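Local coordinates for carbon dioxide concentrating mechanism protein CcmK (Synechococcus elongatus, PDB 4OX6) that probably forms part of the carboxysome shell as a hexameric tile of the bacterial microcompartment family, so helping to enclose the cell's carbon-fixing machinery, at residues 63-68 and 90-95; 18-23 and 104-109; 33-38 and 57-62. One frame throughout, in Å; residues are numbered along the deposited sequence.

Contact 1: 63-68 and 90-95; sequences GDVSEV and WVIIPR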
ATOM      1  N   GLY A  63      20.085 -15.058  15.886  1.00  9.98           N
ATOM      2  CA  GLY A  63      20.685 -16.007  16.808  1.00 11.75           C
ATOM      3  C   GLY A  63      21.953 -16.555  16.200  1.00 10.44           C
ATOM      4  O   GLY A  63      22.340 -16.115  15.092  1.00 11.00           O
ATOM      5  N   ASP A  64      22.624 -17.454  16.896  1.00 11.55           N
ATOM      6  CA  ASP A  64      23.742 -18.141  16.280  1.00 10.70           C
ATOM      7  C   ASP A  64      23.258 -18.882  15.048  1.00  9.34           C
ATOM      8  O   ASP A  64      22.119 -19.370  15.009  1.00 10.68           O
ATOM      9  CB  ASP A  64      24.380 -19.131  17.230  1.00 13.83           C
ATOM     10  CG  ASP A  64      25.106 -18.466  18.347  1.00 18.98           C
ATOM     11  OD1 ASP A  64      25.303 -17.230  18.313  1.00 22.13           O
ATOM     12  OD2 ASP A  64      25.483 -19.255  19.264  1.00 23.04           O
ATOM     13  N   VAL A  65      24.098 -19.027  14.004  1.00  9.57           N
ATOM     14  CA  VAL A  65      23.589 -19.574  12.761  1.00  9.36           C
ATOM     15  C   VAL A  65      22.990 -20.987  12.937  1.00 10.54           C
ATOM     16  O   VAL A  65      21.986 -21.314  12.272  1.00  9.77           O
ATOM     17  CB  VAL A  65      24.605 -19.522  11.595  1.00 13.05           C
ATOM     18  CG1 VAL A  65      25.681 -20.471  11.757  1.00 12.48           C
ATOM     19  CG2 VAL A  65      23.877 -19.713  10.249  1.00 13.46           C
ATOM     20  N   SER A  66      23.595 -21.840  13.777  1.00  9.85           N
ATOM     21  CA  SER A  66      23.078 -23.221  13.899  1.00  9.90           C
ATOM     22  C   SER A  66      21.646 -23.202  14.477  1.00  9.44           C
ATOM     23  O   SER A  66      20.817 -24.010  14.106  1.00 11.03           O
ATOM     24  CB  SER A  66      23.937 -24.109  14.759  1.00 11.18           C
ATOM     25  OG  SER A  66      24.293 -23.374  15.874  1.00 19.55           O
ATOM     26  N   GLU A  67      21.406 -22.282  15.393  1.00  8.85           N
ATOM     27  CA  GLU A  67      20.090 -22.109  16.024  1.00  8.85           C
ATOM     28  C   GLU A  67      19.092 -21.514  15.030  1.00 10.43           C
ATOM     29  O   GLU A  67      17.928 -21.945  14.959  1.00 10.64           O
ATOM     30  CB  GLU A  67      20.171 -21.297  17.292  1.00 10.22           C
ATOM     31  CG  GLU A  67      21.059 -21.881  18.363  1.00 10.69           C
ATOM     32  CD  GLU A  67      20.518 -23.152  18.947  1.00 12.91           C
ATOM     33  OE1 GLU A  67      19.330 -23.160  19.424  1.00 13.31           O
ATOM     34  OE2 GLU A  67      21.236 -24.191  18.879  1.00 14.66           O
ATOM     35  N   VAL A  68      19.518 -20.521  14.257  1.00  9.45           N
ATOM     36  CA  VAL A  68      18.649 -19.959  13.199  1.00  8.31           C
ATOM     37  C   VAL A  68      18.312 -21.000  12.176  1.00  9.45           C
ATOM     38  O   VAL A  68      17.116 -21.034  11.725  1.00  9.70           O
ATOM     39  CB  VAL A  68      19.311 -18.761  12.538  1.00  8.44           C
ATOM     40  CG1 VAL A  68      18.591 -18.312  11.300  1.00  9.33           C
ATOM     41  CG2 VAL A  68      19.386 -17.611  13.551  1.00 10.18           C
ATOM     42  N   TRP A  90      12.723 -17.413   1.775  1.00  8.89           N
ATOM     43  CA  TRP A  90      13.428 -17.351   3.057  1.00  8.14           C
ATOM     44  C   TRP A  90      14.923 -17.215   2.799  1.00  8.64           C
ATOM     45  O   TRP A  90      15.417 -17.546   1.704  1.00  9.34           O
ATOM     46  CB  TRP A  90      13.118 -18.555   3.976  1.00  8.46           C
ATOM     47  CG  TRP A  90      13.516 -19.883   3.376  1.00  9.83           C
ATOM     48  CD1 TRP A  90      12.749 -20.687   2.572  1.00 14.48           C
ATOM     49  CD2 TRP A  90      14.725 -20.506   3.532  1.00 12.05           C
ATOM     50  NE1 TRP A  90      13.465 -21.793   2.216  1.00 14.70           N
ATOM     51  CE2 TRP A  90      14.682 -21.723   2.806  1.00 10.72           C
ATOM     52  CE3 TRP A  90      15.859 -20.169   4.219  1.00 13.94           C
ATOM     53  CZ2 TRP A  90      15.789 -22.622   2.775  1.00 13.80           C
ATOM     54  CZ3 TRP A  90      16.985 -21.040   4.180  1.00 15.85           C
ATOM     55  CH2 TRP A  90      16.916 -22.274   3.459  1.00 17.06           C
ATOM     56  N   VAL A  91      15.647 -16.747   3.809  1.00  7.96           N
ATOM     57  CA  VAL A  91      17.102 -16.690   3.715  1.00  7.82           C
ATOM     58  C   VAL A  91      17.689 -16.802   5.102  1.00  8.10           C
ATOM     59  O   VAL A  91      17.083 -16.421   6.103  1.00  8.82           O
ATOM     60  CB  VAL A  91      17.570 -15.365   3.043  1.00  9.75           C
ATOM     61  CG1 VAL A  91      17.508 -14.227   3.943  1.00  8.87           C
ATOM     62  CG2 VAL A  91      18.982 -15.467   2.414  1.00 10.37           C
ATOM     63  N   ILE A  92      18.917 -17.296   5.145  1.00  9.01           N
ATOM     64  CA  ILE A  92      19.751 -17.232   6.332  1.00  9.86           C
ATOM     65  C   ILE A  92      21.095 -16.582   5.969  1.00  9.13           C
ATOM     66  O   ILE A  92      21.774 -17.076   5.024  1.00 10.43           O
ATOM     67  CB  ILE A  92      20.030 -18.642   6.927  1.00  9.39           C
ATOM     68  CG1 ILE A  92      18.731 -19.211   7.453  1.00  9.86           C
ATOM     69  CG2 ILE A  92      20.985 -18.540   8.098  1.00  9.55           C
ATOM     70  CD1 ILE A  92      18.823 -20.675   7.766  1.00 11.73           C
ATOM     71  N   ILE A  93      21.471 -15.531   6.682  1.00  8.72           N
ATOM     72  CA  ILE A  93      22.784 -14.859   6.486  1.00  9.92           C
ATOM     73  C   ILE A  93      23.567 -14.998   7.771  1.00 10.87           C
ATOM     74  O   ILE A  93      23.187 -14.467   8.793  1.00 10.32           O
ATOM     75  CB  ILE A  93      22.622 -13.372   6.199  1.00 11.69           C
ATOM     76  CG1 ILE A  93      21.730 -13.163   4.966  1.00 13.13           C
ATOM     77  CG2 ILE A  93      23.964 -12.715   6.017  1.00 12.63           C
ATOM     78  CD1 ILE A  93      21.310 -11.706   4.813  1.00 14.78           C
ATOM     79  N   PRO A  94      24.670 -15.779   7.762  1.00  8.95           N
ATOM     80  CA  PRO A  94      25.330 -16.150   9.010  1.00 10.51           C
ATOM     81  C   PRO A  94      25.915 -15.037   9.856  1.00 13.81           C
ATOM     82  O   PRO A  94      25.900 -15.060  11.103  1.00 14.87           O
ATOM     83  CB  PRO A  94      26.395 -17.167   8.566  1.00 10.37           C
ATOM     84  CG  PRO A  94      25.851 -17.812   7.361  1.00 13.38           C
ATOM     85  CD  PRO A  94      25.026 -16.685   6.660  1.00 11.49           C
ATOM     86  N   ARG A  95      26.534 -14.090   9.162  1.00 12.39           N
ATOM     87  CA  ARG A  95      27.316 -13.037   9.818  1.00 13.78           C
ATOM     88  C   ARG A  95      27.049 -11.685   9.047  1.00 11.11           C
ATOM     89  O   ARG A  95      27.926 -11.224   8.279  1.00 14.11           O
ATOM     90  CB  ARG A  95      28.787 -13.412   9.836  1.00 16.37           C
ATOM     91  CG  ARG A  95      29.160 -14.671  10.554  1.00 21.39           C
ATOM     92  CD  ARG A  95      29.264 -14.506  12.068  1.00 27.69           C
ATOM     93  NE  ARG A  95      30.060 -13.356  12.499  1.00 35.72           N
ATOM     94  CZ  ARG A  95      31.224 -13.360  13.161  1.00 34.12           C
ATOM     95  NH1 ARG A  95      31.913 -14.474  13.478  1.00 24.18           N
ATOM     96  NH2 ARG A  95      31.748 -12.167  13.479  1.00 39.67           N
TER
HETATM   97  O   HOH W   1      26.247 -16.511  13.601  1.00 23.92           O

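Contact 2: 18-23 and 104-109; sequences QAIGSL and FPIGFG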
ATOM      1  N   GLN A  18      25.667 -12.265  15.364  1.00 21.76           N
ATOM      2  CA  GLN A  18      24.408 -13.018  15.160  1.00 17.00           C
ATOM      3  C   GLN A  18      23.863 -13.051  13.749  1.00 13.83           C
ATOM      4  O   GLN A  18      23.641 -12.028  13.051  1.00 13.95           O
ATOM      5  CB  GLN A  18      23.337 -12.597  16.164  1.00 19.48           C
ATOM      6  CG  GLN A  18      23.793 -12.848  17.585  1.00 25.04           C
ATOM      7  CD  GLN A  18      22.708 -13.505  18.409  1.00 32.38           C
ATOM      8  OE1 GLN A  18      21.548 -13.100  18.338  1.00 31.24           O
ATOM      9  NE2 GLN A  18      23.058 -14.581  19.133  1.00 33.77           N
ATOM     10  N   ALA A  19      23.592 -14.272  13.331  1.00 10.66           N
ATOM     11  CA  ALA A  19      22.899 -14.508  12.069  1.00  9.70           C
ATOM     12  C   ALA A  19      21.550 -13.865  12.016  1.00  9.71           C
ATOM     13  O   ALA A  19      20.925 -13.610  13.061  1.00 10.70           O
ATOM     14  CB  ALA A  19      22.715 -16.000  11.841  1.00 11.88           C
ATOM     15  N   ILE A  20      21.100 -13.630  10.780  1.00 10.09           N
ATOM     16  CA  ILE A  20      19.701 -13.271  10.515  1.00  9.68           C
ATOM     17  C   ILE A  20      19.045 -14.345   9.719  1.00  9.92           C
ATOM     18  O   ILE A  20      19.570 -14.839   8.707  1.00 12.03           O
ATOM     19  CB  ILE A  20      19.568 -11.869   9.851  1.00 18.41           C
ATOM     20  CG1 ILE A  20      18.125 -11.582   9.278  1.00 16.50           C
ATOM     21  CG2 ILE A  20      20.476 -11.729   8.776  1.00 15.63           C
ATOM     22  CD1 ILE A  20      17.175 -11.122  10.347  1.00 26.49           C
ATOM     23  N   GLY A  21      17.829 -14.709  10.129  1.00  8.69           N
ATOM     24  CA  GLY A  21      16.955 -15.508   9.287  1.00  8.10           C
ATOM     25  C   GLY A  21      15.712 -14.674   9.000  1.00  9.04           C
ATOM     26  O   GLY A  21      15.186 -14.004   9.900  1.00  9.94           O
ATOM     27  N   SER A  22      15.270 -14.735   7.741  1.00  8.61           N
ATOM     28  CA  SER A  22      14.035 -14.030   7.353  1.00  7.59           C
ATOM     29  C   SER A  22      13.227 -14.978   6.525  1.00  8.25           C
ATOM     30  O   SER A  22      13.693 -15.615   5.638  1.00  9.31           O
ATOM     31  CB  SER A  22      14.391 -12.791   6.558  1.00  8.68           C
ATOM     32  OG  SER A  22      13.238 -11.973   6.272  1.00 10.03           O
ATOM     33  N   LEU A  23      11.938 -15.036   6.873  1.00  8.43           N
ATOM     34  CA  LEU A  23      10.964 -15.891   6.229  1.00  8.75           C
ATOM     35  C   LEU A  23       9.726 -15.119   5.861  1.00  7.92           C
ATOM     36  O   LEU A  23       9.231 -14.376   6.698  1.00  9.57           O
ATOM     37  CB  LEU A  23      10.649 -17.080   7.178  1.00  9.26           C
ATOM     38  CG  LEU A  23       9.624 -18.114   6.700  1.00 10.00           C
ATOM     39  CD1 LEU A  23       9.841 -19.456   7.455  1.00 12.18           C
ATOM     40  CD2 LEU A  23       8.181 -17.726   6.959  1.00  9.93           C
ATOM     41  N   PHE A 104      18.309  -1.764   7.401  1.00 10.73           N
ATOM     42  CA  PHE A 104      17.100  -2.594   7.402  1.00  9.81           C
ATOM     43  C   PHE A 104      16.668  -2.847   8.830  1.00 11.81           C
ATOM     44  O   PHE A 104      17.504  -2.972   9.724  1.00 11.33           O
ATOM     45  CB  PHE A 104      17.398  -3.896   6.714  1.00 10.90           C
ATOM     46  CG  PHE A 104      17.610  -3.780   5.225  1.00  9.71           C
ATOM     47  CD1 PHE A 104      16.576  -3.827   4.350  1.00  9.90           C
ATOM     48  CD2 PHE A 104      18.857  -3.630   4.702  1.00 10.29           C
ATOM     49  CE1 PHE A 104      16.760  -3.719   2.957  1.00  9.51           C
ATOM     50  CE2 PHE A 104      19.066  -3.529   3.325  1.00 11.19           C
ATOM     51  CZ  PHE A 104      18.019  -3.597   2.454  1.00 11.44           C
ATOM     52  N   PRO A 105      15.340  -2.967   9.027  1.00 12.99           N
ATOM     53  CA  PRO A 105      14.854  -3.132  10.392  1.00 12.94           C
ATOM     54  C   PRO A 105      15.011  -4.560  10.855  1.00 14.15           C
ATOM     55  O   PRO A 105      13.955  -5.256  10.992  1.00 15.22           O
ATOM     56  CB  PRO A 105      13.383  -2.708  10.232  1.00 12.27           C
ATOM     57  CG  PRO A 105      13.017  -3.134   8.828  1.00 16.53           C
ATOM     58  CD  PRO A 105      14.259  -2.822   8.048  1.00 10.99           C
ATOM     59  N   ILE A 106      16.225  -4.960  11.237  1.00 12.71           N
ATOM     60  CA  ILE A 106      16.532  -6.319  11.627  1.00 12.73           C
ATOM     61  C   ILE A 106      17.367  -6.379  12.904  1.00 12.49           C
ATOM     62  O   ILE A 106      17.814  -7.460  13.291  1.00 13.96           O
ATOM     63  CB  ILE A 106      17.260  -7.148  10.511  1.00 13.84           C
ATOM     64  CG1 ILE A 106      18.599  -6.495  10.148  1.00 14.48           C
ATOM     65  CG2 ILE A 106      16.334  -7.276   9.341  1.00 16.42           C
ATOM     66  CD1 ILE A 106      19.535  -7.370   9.356  1.00 17.37           C
ATOM     67  N   GLY A 107      17.557  -5.228  13.558  1.00 15.68           N
ATOM     68  CA  GLY A 107      18.278  -5.160  14.821  1.00 14.67           C
ATOM     69  C   GLY A 107      17.437  -5.535  16.017  1.00 13.08           C
ATOM     70  O   GLY A 107      16.238  -5.667  15.912  1.00 14.60           O
ATOM     71  N   PHE A 108      18.084  -5.634  17.174  1.00 16.62           N
ATOM     72  CA  PHE A 108      17.434  -5.887  18.446  1.00 19.85           C
ATOM     73  C   PHE A 108      16.875  -4.595  19.066  1.00 23.39           C
ATOM     74  O   PHE A 108      17.647  -3.711  19.441  1.00 30.43           O
ATOM     75  CB  PHE A 108      18.442  -6.504  19.432  1.00 21.51           C
ATOM     76  CG  PHE A 108      18.890  -7.876  19.080  1.00 20.70           C
ATOM     77  CD1 PHE A 108      18.241  -8.984  19.534  1.00 23.43           C
ATOM     78  CD2 PHE A 108      20.041  -8.054  18.336  1.00 24.29           C
ATOM     79  CE1 PHE A 108      18.705 -10.254  19.242  1.00 23.37           C
ATOM     80  CE2 PHE A 108      20.481  -9.313  18.033  1.00 21.43           C
ATOM     81  CZ  PHE A 108      19.790 -10.413  18.498  1.00 21.90           C
ATOM     82  N   GLY A 109      15.563  -4.485  19.185  1.00 19.75           N
ATOM     83  CA  GLY A 109      14.944  -3.317  19.792  1.00 23.85           C
ATOM     84  C   GLY A 109      14.713  -3.513  21.290  1.00 18.16           C
ATOM     85  O   GLY A 109      14.831  -4.615  21.811  1.00 19.17           O
TER

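Contact 3: 33-38 and 57-62; sequences AAADAM and FAVNIR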
ATOM      1  N   ALA A  33       2.221 -18.292  12.672  1.00  9.45           N
ATOM      2  CA  ALA A  33       2.565 -19.723  12.818  1.00  7.82           C
ATOM      3  C   ALA A  33       4.052 -19.892  12.689  1.00  9.76           C
ATOM      4  O   ALA A  33       4.677 -20.598  13.498  1.00  9.47           O
ATOM      5  CB  ALA A  33       1.859 -20.547  11.767  1.00 10.31           C
ATOM      6  N   ALA A  34       4.641 -19.327  11.649  1.00  9.66           N
ATOM      7  CA  ALA A  34       6.085 -19.440  11.473  1.00  9.38           C
ATOM      8  C   ALA A  34       6.855 -18.868  12.641  1.00 10.00           C
ATOM      9  O   ALA A  34       7.826 -19.507  13.123  1.00  8.77           O
ATOM     10  CB  ALA A  34       6.517 -18.745  10.209  1.00  8.15           C
ATOM     11  N   ALA A  35       6.504 -17.673  13.084  1.00  8.45           N
ATOM     12  CA  ALA A  35       7.239 -16.986  14.143  1.00  8.96           C
ATOM     13  C   ALA A  35       7.203 -17.805  15.394  1.00  9.56           C
ATOM     14  O   ALA A  35       8.232 -18.010  16.056  1.00  8.68           O
ATOM     15  CB  ALA A  35       6.618 -15.649  14.394  1.00  9.92           C
ATOM     16  N   ASP A  36       6.044 -18.314  15.772  1.00  9.76           N
ATOM     17  CA  ASP A  36       5.920 -19.094  16.988  1.00  8.38           C
ATOM     18  C   ASP A  36       6.717 -20.379  16.902  1.00 10.39           C
ATOM     19  O   ASP A  36       7.390 -20.776  17.892  1.00  9.74           O
ATOM     20  CB  ASP A  36       4.460 -19.388  17.349  1.00  8.65           C
ATOM     21  CG  ASP A  36       4.298 -19.938  18.755  1.00 11.23           C
ATOM     22  OD1 ASP A  36       4.601 -19.177  19.721  1.00 12.80           O
ATOM     23  OD2 ASP A  36       3.842 -21.107  18.889  1.00 11.46           O
ATOM     24  N   ALA A  37       6.672 -21.076  15.769  1.00  8.94           N
ATOM     25  CA  ALA A  37       7.416 -22.311  15.604  1.00  8.84           C
ATOM     26  C   ALA A  37       8.897 -22.039  15.676  1.00  9.74           C
ATOM     27  O   ALA A  37       9.673 -22.829  16.219  1.00 10.39           O
ATOM     28  CB  ALA A  37       7.065 -22.997  14.325  1.00 10.21           C
ATOM     29  N   MET A  38       9.362 -20.943  15.107  1.00  8.76           N
ATOM     30  CA  MET A  38      10.779 -20.599  15.074  1.00  8.73           C
ATOM     31  C   MET A  38      11.317 -20.408  16.491  1.00  9.05           C
ATOM     32  O   MET A  38      12.364 -20.969  16.864  1.00  9.57           O
ATOM     33  CB  MET A  38      11.012 -19.338  14.247  1.00 10.07           C
ATOM     34  CG  MET A  38      10.808 -19.579  12.745  1.00  8.61           C
ATOM     35  SD  MET A  38      10.468 -18.074  11.787  1.00 11.79           S
ATOM     36  CE  MET A  38      11.951 -17.900  10.857  1.00 11.06           C
ATOM     37  N   PHE A  57       4.053 -11.058   4.302  1.00  9.55           N
ATOM     38  CA  PHE A  57       4.690 -10.603   5.542  1.00  9.40           C
ATOM     39  C   PHE A  57       5.978 -11.376   5.754  1.00  9.24           C
ATOM     40  O   PHE A  57       6.016 -12.600   5.523  1.00  9.24           O
ATOM     41  CB  PHE A  57       3.776 -10.940   6.740  1.00  9.04           C
ATOM     42  CG  PHE A  57       2.485 -10.162   6.750  1.00  9.82           C
ATOM     43  CD1 PHE A  57       1.368 -10.622   6.100  1.00 10.66           C
ATOM     44  CD2 PHE A  57       2.415  -8.965   7.441  1.00  9.66           C
ATOM     45  CE1 PHE A  57       0.202  -9.878   6.063  1.00 11.13           C
ATOM     46  CE2 PHE A  57       1.240  -8.210   7.445  1.00 11.07           C
ATOM     47  CZ  PHE A  57       0.152  -8.666   6.755  1.00  9.55           C
ATOM     48  N   ALA A  58       7.032 -10.697   6.219  1.00  9.27           N
ATOM     49  CA  ALA A  58       8.268 -11.387   6.565  1.00 10.35           C
ATOM     50  C   ALA A  58       8.520 -11.260   8.044  1.00 11.31           C
ATOM     51  O   ALA A  58       8.263 -10.219   8.655  1.00 12.49           O
ATOM     52  CB  ALA A  58       9.438 -10.819   5.779  1.00 10.42           C
ATOM     53  N   VAL A  59       9.044 -12.321   8.653  1.00  9.92           N
ATOM     54  CA  VAL A  59       9.482 -12.291  10.062  1.00  8.85           C
ATOM     55  C   VAL A  59      11.001 -12.438  10.078  1.00  8.65           C
ATOM     56  O   VAL A  59      11.561 -13.232   9.322  1.00 10.17           O
ATOM     57  CB  VAL A  59       8.813 -13.396  10.912  1.00 10.71           C
ATOM     58  CG1 VAL A  59       9.067 -14.815  10.432  1.00  9.83           C
ATOM     59  CG2 VAL A  59       9.198 -13.249  12.396  1.00 11.62           C
ATOM     60  N   ASN A  60      11.644 -11.694  10.952  1.00  7.98           N
ATOM     61  CA  ASN A  60      13.107 -11.635  11.068  1.00  8.85           C
ATOM     62  C   ASN A  60      13.520 -12.112  12.436  1.00  9.57           C
ATOM     63  O   ASN A  60      12.982 -11.666  13.482  1.00 10.12           O
ATOM     64  CB  ASN A  60      13.538 -10.195  10.865  1.00 10.51           C
ATOM     65  CG  ASN A  60      13.110  -9.683   9.503  1.00  9.58           C
ATOM     66  OD1 ASN A  60      13.434 -10.298   8.487  1.00 12.33           O
ATOM     67  ND2 ASN A  60      12.371  -8.585   9.484  1.00 10.92           N
ATOM     68  N   ILE A  61      14.411 -13.098  12.463  1.00  8.53           N
ATOM     69  CA  ILE A  61      14.943 -13.675  13.687  1.00 10.92           C
ATOM     70  C   ILE A  61      16.463 -13.520  13.729  1.00  9.29           C
ATOM     71  O   ILE A  61      17.159 -13.482  12.682  1.00 10.53           O
ATOM     72  CB  ILE A  61      14.519 -15.135  13.845  1.00  8.75           C
ATOM     73  CG1 ILE A  61      15.142 -16.060  12.791  1.00  9.22           C
ATOM     74  CG2 ILE A  61      13.006 -15.272  13.882  1.00 10.41           C
ATOM     75  CD1 ILE A  61      14.980 -17.545  13.136  1.00 10.89           C
ATOM     76  N   ARG A  62      16.996 -13.529  14.940  1.00 10.22           N
ATOM     77  CA  ARG A  62      18.438 -13.443  15.150  1.00  9.32           C
ATOM     78  C   ARG A  62      18.896 -14.516  16.117  1.00 10.90           C
ATOM     79  O   ARG A  62      18.202 -14.825  17.078  1.00 11.27           O
ATOM     80  CB  ARG A  62      18.864 -12.098  15.720  1.00 11.09           C
ATOM     81  CG  ARG A  62      18.439 -10.874  14.939  1.00 11.55           C
ATOM     82  CD  ARG A  62      19.037 -10.768  13.511  1.00 10.03           C
ATOM     83  NE  ARG A  62      20.479 -10.631  13.459  1.00 12.08           N
ATOM     84  CZ  ARG A  62      21.141  -9.502  13.634  1.00 16.06           C
ATOM     85  NH1 ARG A  62      20.531  -8.361  13.754  1.00 14.27           N
ATOM     86  NH2 ARG A  62      22.465  -9.506  13.566  1.00 17.76           N
TER

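Contact 1: 63-68 and 90-95
Val65 and Val68, in the first turn of helix 65-81, form an apolar helix-on-sheet contact with Ile92 of strand 86-93 and Pro94 just beyond it. It illustrates how a few apolar side chains can seat a helix start on the outermost strand of the chain's own sheet. One methyl, Val65 CG2, serves both partners: it lies 3.8 Å from Ile92 CG2 and 4.0 Å from Pro94 CB, the side chains of Val65 and Ile92 crossing at about a right angle. With Val65 CG1 placed between the backbone N and the carbonyl carbon (chi1 72°), CG2 stands anti to the N and faces the strand. One turn on, Val68 and Ile92 run past each other in opposite senses, and Val68 CG1 rests 4.0 Å from both CG1 and CG2 of Ile92. A water joins the backbones at the more open end, donating to Pro94 O at 2.9 Å and accepting a weak bond from Val65 N at 3.3 Å. Around this patch, Val65 and Val68 also pack on Ala19 of strand 19-26, while Ile92 reaches Lys69 and Met72 further along the helix. On the other face of the strand, Ile93 meets Ile20 of strand 19-26 and Asp36 of the second subunit.

Contact 2: 18-23 and 104-109
Ile106 and Phe108, in the loop 104-109 after helix 98-103, meet Ile20 of strand 19-26 and Gln18 just before it, an example of a C-terminal loop laid back across a sheet. The loop begins with Phe104, whose ring stacks on Tyr49 of the second subunit. Pro105 then forms the centre of an inverse gamma turn, closed by a weak bond of 2.8 Å from Ile106 N to Phe104 O, and this sharp bend sends the chain across the sheet. Ile106 follows with its side chain directed at the strand. The tip of Ile20, CD1, comes against the branch point of Ile106, 4.0 Å from CB and 4.1 Å from CG2, and the two side chains cross at about a right angle. Ile20 reaches there because CG1 stands opposite the backbone nitrogen (chi1 168°). After Gly107 comes Phe108, whose ring turns its far edge to Gln18. Gln18 OE1 lies near the ring plane, 3.2 Å from CZ and farther from CE2 at 3.9 Å, with amide and ring planes 41° apart. A carbonyl oxygen facing the slightly positive rim of an aromatic ring is a favourable polar contact, though a modest one. The same ring makes a cation-pi contact with Arg116 and packs on Thr45, Val47 and Arg62. Side chains alternate along the strand: Ile20 faces this loop, while Ala19 and Leu23 point to the helices on the other side. A four-stranded antiparallel sheet of order 2-3-1-4, with its two longer helices on one face and the returning C-terminal segment on the other, is characteristic of the BMC fold.

Contact 3: 33-38 and 57-62
Arg62 NH1, at the end of the strand segment 57-62, is gripped by two acceptors, Glu101 OE2 in a salt bridge and Ile106 O in a hydrogen bond. The other nitrogens of the guanidinium are held too, NE by Ala19 O and NH2 by Gln18 O, so the group is fixed on the strand face that also carries Asn60, opposite the helix. The other side, where Val59 and Ile61 point, is wholly apolar and receives helix 33-38. Met38 carries most of this packing. Its sulfur SD meets Val59 CG1 at 3.8 Å, the two side chains approaching tip to tip. The chain then bends at the last torsion (chi3 110°), which swings the methyl over to the next inward-facing residue: CE lies 3.8 Å from Ile61 CD1 and 4.1 Å from its CG2. One flexible side chain thus spans two steps of the strand. Nearer the start of the helix segment, Ala35 adds a smaller touch, CB against Val59 CG2 at 4.1 Å. Val59 is therefore held by both of its branches, CG1 to the sulfur and CG2 to the alanine. The axes of the two segments are 9.2 Å apart at closest and run only 14° from parallel. Met38 and Ile61 both touch Ala71 of helix 65-81, and the patch is buried throughout. Here is a plain case of helix-on-sheet packing: a helix lying almost along a strand, its inward side chains filling the core between the antiparallel sheet and its helix layer, as in the BMC domain.

In the fold
The three contacts are joined through one antiparallel sheet, with strand 19-26 in the middle of the arrangement. In contact 2 that strand bonds outward in both directions: Ile93 N of contact 1 lies 2.9 Å from Ile20 O, and Ile61 N of contact 3 lies 2.8 Å from Gly21 O. Contacts 1 and 3 occupy the helix-bearing face, their centres about 12 Å apart, and meet where Val68 CG1 comes within 4.1 Å of Ile61 CD1. Contact 2 lies on the other face, its centre about 9 Å from that of contact 1 and about 11 Å from that of contact 3. Along the chain it encloses both. All three also border another subunit, as expected in a hexamer.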